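Local structure of coelenterazine-binding protein with bound coelenterazine (Renilla muelleri, 2HPS) at residues 33-45 against 57-70. The protein binds the luciferin coelenterazine and, when calcium is bound, makes it available for reaction with luciferase and oxygen. Sequence-based numbering, arbitrary orientation. Where two conformers were deposited one is given.
With CTZ (c2-hydroxy-coelenterazine), chain B.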
# COMPACT_ATOMS: atom_id res chain seq x y z
N ARG A 33 -11.66 4.45 -9.86
CA ARG A 33 -11.34 5.56 -8.95
C ARG A 33 -12.08 5.42 -7.64
O ARG A 33 -11.47 5.53 -6.56
CB ARG A 33 -11.71 6.86 -9.64
CG ARG A 33 -11.17 8.13 -9.02
CD ARG A 33 -11.43 9.32 -9.94
NE ARG A 33 -10.87 10.56 -9.39
CZ ARG A 33 -9.64 10.99 -9.65
NH1 ARG A 33 -8.83 10.30 -10.44
NH2 ARG A 33 -9.21 12.13 -9.10
N GLU A 34 -13.39 5.16 -7.68
CA GLU A 34 -14.13 5.09 -6.42
C GLU A 34 -13.74 3.89 -5.55
O GLU A 34 -13.82 3.97 -4.35
CB GLU A 34 -15.65 5.18 -6.59
CG GLU A 34 -16.26 4.13 -7.47
CD GLU A 34 -16.46 4.62 -8.90
OE1 GLU A 34 -17.59 4.46 -9.41
OE2 GLU A 34 -15.49 5.16 -9.50
N ASP A 35 -13.33 2.79 -6.18
CA ASP A 35 -12.77 1.64 -5.43
C ASP A 35 -11.54 2.08 -4.62
O ASP A 35 -11.34 1.65 -3.47
CB ASP A 35 -12.37 0.51 -6.39
CG ASP A 35 -13.56 -0.12 -7.13
OD1 ASP A 35 -14.70 -0.12 -6.61
OD2 ASP A 35 -13.33 -0.65 -8.24
N TYR A 36 -10.72 2.92 -5.22
CA TYR A 36 -9.54 3.46 -4.54
C TYR A 36 -9.93 4.40 -3.39
O TYR A 36 -9.40 4.32 -2.28
CB TYR A 36 -8.60 4.10 -5.57
CG TYR A 36 -7.13 4.00 -5.20
CD1 TYR A 36 -6.56 2.76 -4.85
CD2 TYR A 36 -6.31 5.14 -5.23
CE1 TYR A 36 -5.20 2.68 -4.50
CE2 TYR A 36 -4.96 5.05 -4.90
CZ TYR A 36 -4.41 3.83 -4.53
OH TYR A 36 -3.07 3.78 -4.21
N GLU A 37 -10.91 5.27 -3.65
CA GLU A 37 -11.45 6.17 -2.62
C GLU A 37 -12.03 5.40 -1.44
O GLU A 37 -11.98 5.87 -0.32
CB GLU A 37 -12.55 7.06 -3.21
CG GLU A 37 -12.08 8.02 -4.31
CD GLU A 37 -13.20 8.92 -4.79
OE1 GLU A 37 -13.49 9.90 -4.07
OE2 GLU A 37 -13.79 8.66 -5.87
N LEU A 38 -12.59 4.21 -1.70
CA LEU A 38 -13.13 3.40 -0.62
C LEU A 38 -12.06 3.08 0.43
O LEU A 38 -12.33 3.08 1.62
CB LEU A 38 -13.74 2.11 -1.16
CG LEU A 38 -14.28 1.09 -0.14
CD1 LEU A 38 -15.39 1.67 0.73
CD2 LEU A 38 -14.76 -0.18 -0.88
N ILE A 39 -10.85 2.78 -0.04
CA ILE A 39 -9.72 2.54 0.87
C ILE A 39 -9.45 3.77 1.74
O ILE A 39 -9.34 3.66 2.97
CB ILE A 39 -8.46 2.13 0.07
CG1 ILE A 39 -8.72 0.78 -0.58
CG2 ILE A 39 -7.22 2.09 1.00
CD1 ILE A 39 -7.71 0.37 -1.60
N ALA A 40 -9.41 4.96 1.13
CA ALA A 40 -9.20 6.18 1.91
C ALA A 40 -10.33 6.40 2.94
O ALA A 40 -10.08 6.84 4.06
CB ALA A 40 -9.03 7.39 0.97
N VAL A 41 -11.56 6.09 2.56
CA VAL A 41 -12.69 6.19 3.50
C VAL A 41 -12.54 5.21 4.68
O VAL A 41 -12.82 5.56 5.84
CB VAL A 41 -14.05 5.97 2.77
CG1 VAL A 41 -15.18 5.73 3.79
CG2 VAL A 41 -14.36 7.18 1.87
N ARG A 42 -12.11 3.99 4.39
CA ARG A 42 -11.89 3.02 5.46
C ARG A 42 -10.76 3.49 6.40
O ARG A 42 -10.85 3.31 7.62
CB ARG A 42 -11.60 1.64 4.86
CG ARG A 42 -12.85 1.01 4.20
CD ARG A 42 -12.47 -0.37 3.68
NE ARG A 42 -13.61 -1.12 3.14
CZ ARG A 42 -13.47 -2.26 2.49
NH1 ARG A 42 -12.25 -2.76 2.31
NH2 ARG A 42 -14.54 -2.91 2.01
N ILE A 43 -9.72 4.10 5.81
CA ILE A 43 -8.58 4.63 6.57
C ILE A 43 -9.07 5.72 7.54
O ILE A 43 -8.78 5.69 8.74
CB ILE A 43 -7.46 5.15 5.64
CG1 ILE A 43 -6.73 3.99 4.98
CG2 ILE A 43 -6.45 6.05 6.41
CD1 ILE A 43 -5.87 4.37 3.78
N ALA A 44 -9.86 6.65 7.01
CA ALA A 44 -10.37 7.77 7.82
C ALA A 44 -11.24 7.27 8.99
O ALA A 44 -11.20 7.81 10.10
CB ALA A 44 -11.16 8.72 6.93
N LYS A 45 -12.04 6.25 8.73
CA LYS A 45 -12.93 5.70 9.76
C LYS A 45 -12.17 5.06 10.93
O LYS A 45 -12.42 5.38 12.09
CB LYS A 45 -13.92 4.70 9.14
CG LYS A 45 -15.00 4.21 10.10
CD LYS A 45 -16.06 3.40 9.33
CE LYS A 45 -17.40 3.37 10.03
NZ LYS A 45 -18.41 2.70 9.14
N THR A 57 -6.27 12.79 3.15
CA THR A 57 -6.08 11.36 2.83
C THR A 57 -6.76 11.03 1.50
O THR A 57 -6.13 10.45 0.60
CB THR A 57 -6.60 10.44 3.95
OG1 THR A 57 -5.98 10.81 5.19
CG2 THR A 57 -6.30 8.95 3.65
N ARG A 58 -8.02 11.42 1.35
CA ARG A 58 -8.71 11.24 0.05
C ARG A 58 -7.95 11.90 -1.12
O ARG A 58 -7.78 11.29 -2.18
CB ARG A 58 -10.16 11.75 0.14
CG ARG A 58 -11.11 11.06 -0.86
CD ARG A 58 -12.53 11.68 -0.83
NE ARG A 58 -12.52 13.11 -1.16
CZ ARG A 58 -12.76 13.62 -2.36
NH1 ARG A 58 -13.06 12.82 -3.39
NH2 ARG A 58 -12.72 14.94 -2.54
N GLN A 59 -7.51 13.14 -0.95
CA GLN A 59 -6.81 13.85 -2.01
C GLN A 59 -5.51 13.14 -2.41
O GLN A 59 -5.17 13.10 -3.59
CB GLN A 59 -6.56 15.30 -1.60
CG GLN A 59 -7.84 16.15 -1.63
CD GLN A 59 -8.46 16.25 -3.03
OE1 GLN A 59 -7.75 16.33 -4.03
NE2 GLN A 59 -9.79 16.24 -3.09
N GLU A 60 -4.82 12.57 -1.43
CA GLU A 60 -3.56 11.87 -1.75
C GLU A 60 -3.88 10.61 -2.54
O GLU A 60 -3.23 10.32 -3.55
CB GLU A 60 -2.72 11.57 -0.50
CG GLU A 60 -1.36 10.88 -0.81
CD GLU A 60 -0.41 11.68 -1.74
OE1 GLU A 60 -0.64 12.87 -2.08
OE2 GLU A 60 0.61 11.08 -2.16
N PHE A 61 -4.91 9.88 -2.11
CA PHE A 61 -5.36 8.73 -2.90
C PHE A 61 -5.78 9.10 -4.33
O PHE A 61 -5.49 8.37 -5.27
CB PHE A 61 -6.45 7.94 -2.18
CG PHE A 61 -5.89 6.91 -1.22
CD1 PHE A 61 -5.25 7.31 -0.06
CD2 PHE A 61 -5.99 5.55 -1.52
CE1 PHE A 61 -4.70 6.34 0.84
CE2 PHE A 61 -5.45 4.59 -0.66
CZ PHE A 61 -4.81 4.99 0.53
N LEU A 62 -6.45 10.24 -4.49
CA LEU A 62 -6.84 10.67 -5.83
C LEU A 62 -5.62 11.01 -6.68
O LEU A 62 -5.58 10.71 -7.86
CB LEU A 62 -7.79 11.87 -5.77
CG LEU A 62 -9.18 11.60 -5.20
CD1 LEU A 62 -9.91 12.94 -5.07
CD2 LEU A 62 -9.98 10.61 -6.05
N ARG A 63 -4.61 11.62 -6.06
CA ARG A 63 -3.38 11.97 -6.76
C ARG A 63 -2.69 10.72 -7.32
O ARG A 63 -2.26 10.68 -8.48
CB ARG A 63 -2.44 12.74 -5.82
CG ARG A 63 -1.26 13.41 -6.57
CD ARG A 63 -0.34 14.14 -5.57
NE ARG A 63 0.44 13.20 -4.77
CZ ARG A 63 1.56 12.61 -5.19
NH1 ARG A 63 2.04 12.86 -6.40
NH2 ARG A 63 2.19 11.75 -4.39
N VAL A 64 -2.59 9.70 -6.47
CA VAL A 64 -2.05 8.39 -6.86
C VAL A 64 -2.98 7.71 -7.88
O VAL A 64 -2.50 7.16 -8.87
CB VAL A 64 -1.73 7.53 -5.62
CG1 VAL A 64 -1.22 6.14 -6.02
CG2 VAL A 64 -0.68 8.24 -4.76
N ALA A 65 -4.30 7.80 -7.69
CA ALA A 65 -5.26 7.23 -8.68
C ALA A 65 -4.98 7.75 -10.09
O ALA A 65 -5.04 6.99 -11.07
CB ALA A 65 -6.70 7.52 -8.26
N ASP A 66 -4.65 9.03 -10.20
CA ASP A 66 -4.30 9.62 -11.50
C ASP A 66 -3.11 8.91 -12.13
O ASP A 66 -3.12 8.58 -13.33
CB ASP A 66 -4.02 11.11 -11.38
CG ASP A 66 -5.27 11.94 -11.05
OD1 ASP A 66 -6.41 11.45 -11.21
OD2 ASP A 66 -5.10 13.09 -10.59
N GLN A 67 -2.09 8.64 -11.33
CA GLN A 67 -0.92 7.92 -11.81
C GLN A 67 -1.25 6.48 -12.22
O GLN A 67 -0.65 5.93 -13.16
CB GLN A 67 0.16 7.91 -10.72
CG GLN A 67 0.53 9.33 -10.23
CD GLN A 67 1.61 9.31 -9.14
OE1 GLN A 67 2.33 10.30 -8.95
NE2 GLN A 67 1.72 8.20 -8.44
N LEU A 68 -2.20 5.87 -11.51
CA LEU A 68 -2.58 4.48 -11.76
C LEU A 68 -3.48 4.34 -12.99
O LEU A 68 -3.78 3.23 -13.42
CB LEU A 68 -3.25 3.87 -10.53
CG LEU A 68 -2.34 3.82 -9.29
CD1 LEU A 68 -3.11 3.34 -8.06
CD2 LEU A 68 -1.10 2.95 -9.57
N GLY A 69 -3.88 5.47 -13.56
CA GLY A 69 -4.82 5.46 -14.69
C GLY A 69 -6.26 5.29 -14.26
O GLY A 69 -7.13 4.94 -15.08
N LEU A 70 -6.54 5.52 -12.97
CA LEU A 70 -7.89 5.41 -12.45
C LEU A 70 -8.61 6.74 -12.60
O LEU A 70 -8.98 7.38 -11.60
CB LEU A 70 -7.89 4.93 -10.99
CG LEU A 70 -7.24 3.58 -10.74
CD1 LEU A 70 -7.39 3.25 -9.26
CD2 LEU A 70 -7.89 2.50 -11.62
N1 CTZ B . -2.86 -1.84 1.97
C2 CTZ B . -4.15 -1.82 1.54
C3 CTZ B . -4.53 -3.24 1.61
N4 CTZ B . -3.52 -3.98 2.06
C5 CTZ B . -3.42 -5.31 2.27
C6 CTZ B . -2.20 -5.82 2.73
N7 CTZ B . -1.15 -5.01 2.96
C8 CTZ B . -1.22 -3.68 2.77
C9 CTZ B . -2.50 -3.13 2.26
C10 CTZ B . -4.94 -0.62 1.10
C11 CTZ B . -4.25 -0.07 -0.12
C12 CTZ B . -3.62 1.17 -0.06
C13 CTZ B . -2.96 1.70 -1.16
C14 CTZ B . -2.95 0.96 -2.35
C15 CTZ B . -3.58 -0.30 -2.42
C16 CTZ B . -4.23 -0.81 -1.30
O17 CTZ B . -2.31 1.47 -3.43
O18 CTZ B . -5.68 -3.73 1.28
C19 CTZ B . -2.09 -7.28 2.99
C20 CTZ B . -2.75 -8.22 2.20
C21 CTZ B . -2.62 -9.58 2.49
C22 CTZ B . -1.85 -10.00 3.59
C23 CTZ B . -1.20 -9.07 4.39
C24 CTZ B . -1.32 -7.70 4.09
O25 CTZ B . -1.76 -11.33 3.85
C26 CTZ B . -0.05 -2.74 3.00
C27 CTZ B . -0.02 -2.35 4.45
C28 CTZ B . -0.26 -1.03 4.86
C29 CTZ B . -0.21 -0.72 6.21
C30 CTZ B . 0.06 -1.72 7.16
C31 CTZ B . 0.31 -3.03 6.75
C32 CTZ B . 0.28 -3.34 5.39
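In the N-terminal pair of EF-hands, Tyr36 and Phe61 interlock between the exiting helix of the first hand (33-47) and the entering helix of the second (51-68), forming part of the coelenterazine pocket wall. The two segments run nearly antiparallel, at 152°, with axes 8.9 Å apart. Tyr36 is a knob among Phe61, Val64, Ala65 and Leu68: Leu68 CD1 makes a CH-pi contact over one ring face, and Phe61 CD2 lies over the opposite face, near the rim and 3.6 Å from Tyr36 CE2, the ring planes being oblique at 49°. Held between Leu68 and Phe61, the phenol puts Tyr36 OH 2.6 Å from ligand O17, a hydrogen bond in which either may be the donor; Arg19 and Gln103 also bond to this hydroxyl. Phe61 in turn fits among Tyr36, Ile39, Ala40 and Ile43. The methyl of Ala40 sits over its face, Ile43 CD1 comes within 3.5 Å of Phe61 CZ, and Ile39 CG2 touches both Phe61 CE2 and ligand C10. Toward the surface the contact turns polar. Arg33, its chain reaching out straight with CG anti to the backbone N (chi1 -166°), crosses Leu62, whose CD2 lies over the guanidinium face. In one of two conformers, Arg33 NH1 bonds both Asp66 OD1 (2.8 Å, a nearly straight hydrogen bond within a salt bridge) and Leu70 O (3.1 Å), tying helix 33-47 to Leu70, just past Gly69 of the Schellman motif. Arg58 NH1, likewise in one conformer, bridges to Glu37 OE1 at 3.0 Å, while its NH2 pairs with Glu55. An aromatic, ligand-facing core edged by salt bridges thus joins successive helix-loop-helix units, as in paired EF-hands.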